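Local coordinates for D-isomer specific 2-hydroxyacid dehydrogenase family protein (Aeromonas salmonicida subsp. salmonicida, PDB 3HG7) that probably acts as an NAD-dependent oxidoreductase of the D-isomer-specific 2-hydroxyacid dehydrogenase family, with its substrate not established, at residues 253-258 against 278-283. The protein carries 1 engineered substitution. Sequence-based numbering, arbitrary orientation.
Sequences VLDVFE and PHNSAY
Asp-255 reaches from the end of strand 251-254 into the loop 278-283, joining the C-terminal ends of the neighbouring parallel strands 251-254 and 274-276 in the Rossmann-type NAD-binding domain. Followed outward, its CB lies 4.1 Å from Ser-281 CB. CG stands anti to the backbone N (chi1 -171°), which carries the carboxylate across to the backbone of residues 279-281. There Asp-255 OD1 takes the N-H of Asn-280 through its syn lone pair at 2.9 Å, with an N-H...O angle of 151°, and receives a second bond from the Thr-277 hydroxyl. Asp-255 OD2 accepts Ser-281 N at 3.0 Å; this donor comes from above the carboxylate plane, 45° out of it. Ser-281 OG also bonds to OD2, though the position of that hydroxyl is less certain. With bonds on both oxygens, the carboxylate is probably held in one rotation, bridging the backbone N-H groups of Asn-280 and Ser-281 in the loop that leads to helix 286-301. Tyr-106 of helix 100-115 packs against both Asp-255 and Ser-281. Beside the carboxylate, Val-256 lays its CG1 over one face of the His-279 imidazole, a CH-pi contact 3.6 Å from the ring centroid. Glu-260 bonds ND1 of this ring and also the backbone N of Phe-257, tying both segments together. The methyl sits toward the rim, with Val-256 CG1 3.4 Å from His-279 NE2, while Asp-255 OD2 lies at the ring's edge, 3.6 Å from His-279 CD2.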
# COMPACT_ATOMS: atom_id res chain seq x y z
N VAL A 253 -7.84 -6.51 -9.86
CA VAL A 253 -7.13 -5.21 -9.93
C VAL A 253 -5.96 -5.31 -8.98
O VAL A 253 -6.16 -5.40 -7.77
CB VAL A 253 -8.04 -4.03 -9.48
CG1 VAL A 253 -7.30 -2.66 -9.61
CG2 VAL A 253 -9.32 -4.01 -10.30
N LEU A 254 -4.76 -5.26 -9.53
CA LEU A 254 -3.57 -5.49 -8.72
C LEU A 254 -2.65 -4.31 -8.78
O LEU A 254 -2.26 -3.89 -9.87
CB LEU A 254 -2.81 -6.72 -9.23
CG LEU A 254 -3.50 -8.08 -9.34
CD1 LEU A 254 -2.41 -9.12 -9.52
CD2 LEU A 254 -4.35 -8.38 -8.12
N ASP A 255 -2.31 -3.77 -7.60
CA ASP A 255 -1.39 -2.64 -7.50
C ASP A 255 0.01 -3.15 -7.10
O ASP A 255 1.01 -2.46 -7.27
CB ASP A 255 -1.90 -1.61 -6.48
CG ASP A 255 -1.10 -0.33 -6.49
OD1 ASP A 255 -0.85 0.20 -7.61
OD2 ASP A 255 -0.67 0.11 -5.39
N VAL A 256 0.06 -4.38 -6.61
CA VAL A 256 1.31 -4.96 -6.05
C VAL A 256 1.55 -6.36 -6.58
O VAL A 256 0.62 -7.06 -6.99
CB VAL A 256 1.28 -4.97 -4.52
CG1 VAL A 256 1.30 -3.55 -3.99
CG2 VAL A 256 0.05 -5.77 -3.99
N PHE A 257 2.82 -6.77 -6.59
CA PHE A 257 3.21 -7.96 -7.33
C PHE A 257 4.34 -8.70 -6.64
O PHE A 257 5.09 -8.10 -5.87
CB PHE A 257 3.58 -7.58 -8.76
CG PHE A 257 2.46 -6.91 -9.49
CD1 PHE A 257 1.46 -7.67 -10.11
CD2 PHE A 257 2.35 -5.51 -9.50
CE1 PHE A 257 0.40 -7.06 -10.76
CE2 PHE A 257 1.28 -4.89 -10.13
CZ PHE A 257 0.31 -5.67 -10.77
N GLU A 258 4.42 -10.00 -6.91
CA GLU A 258 5.52 -10.86 -6.42
C GLU A 258 6.89 -10.28 -6.83
O GLU A 258 7.86 -10.37 -6.07
CB GLU A 258 5.35 -12.29 -6.96
CG GLU A 258 5.48 -13.40 -5.91
CD GLU A 258 4.34 -14.44 -6.00
OE1 GLU A 258 4.14 -15.03 -7.09
OE2 GLU A 258 3.66 -14.65 -4.98
N PRO A 278 1.02 0.54 -11.35
CA PRO A 278 2.43 0.36 -10.93
C PRO A 278 2.71 0.76 -9.48
O PRO A 278 3.47 1.69 -9.22
CB PRO A 278 3.19 1.25 -11.91
CG PRO A 278 2.19 2.36 -12.26
CD PRO A 278 0.83 1.70 -12.25
N HIS A 279 2.09 0.03 -8.55
CA HIS A 279 2.26 0.27 -7.12
C HIS A 279 2.13 1.76 -6.75
O HIS A 279 3.03 2.35 -6.16
CB HIS A 279 3.59 -0.32 -6.64
CG HIS A 279 3.62 -0.64 -5.17
ND1 HIS A 279 4.66 -1.31 -4.58
CD2 HIS A 279 2.71 -0.41 -4.19
CE1 HIS A 279 4.42 -1.45 -3.29
NE2 HIS A 279 3.24 -0.92 -3.02
N ASN A 280 0.99 2.35 -7.10
CA ASN A 280 0.79 3.77 -6.88
C ASN A 280 -0.62 4.07 -6.37
O ASN A 280 -1.12 5.19 -6.51
CB ASN A 280 1.18 4.59 -8.13
CG ASN A 280 0.24 4.40 -9.31
OD1 ASN A 280 -0.65 3.51 -9.31
ND2 ASN A 280 0.41 5.24 -10.33
N SER A 281 -1.25 3.07 -5.74
CA SER A 281 -2.63 3.24 -5.22
C SER A 281 -2.69 4.31 -4.11
O SER A 281 -3.71 5.00 -3.97
CB SER A 281 -3.21 1.89 -4.74
OG SER A 281 -2.46 1.34 -3.65
N ALA A 282 -1.62 4.46 -3.32
CA ALA A 282 -1.66 5.44 -2.26
C ALA A 282 -0.26 5.99 -2.01
O ALA A 282 0.48 5.44 -1.21
CB ALA A 282 -2.25 4.82 -0.98
N TYR A 283 0.06 7.05 -2.74
CA TYR A 283 1.36 7.73 -2.71
C TYR A 283 1.61 8.33 -1.35
O TYR A 283 0.67 8.68 -0.65
CB TYR A 283 1.34 8.86 -3.76
CG TYR A 283 2.70 9.43 -3.98
CD1 TYR A 283 3.06 10.69 -3.49
CD2 TYR A 283 3.65 8.69 -4.68
CE1 TYR A 283 4.37 11.20 -3.68
CE2 TYR A 283 4.95 9.18 -4.87
CZ TYR A 283 5.30 10.42 -4.38
OH TYR A 283 6.59 10.85 -4.61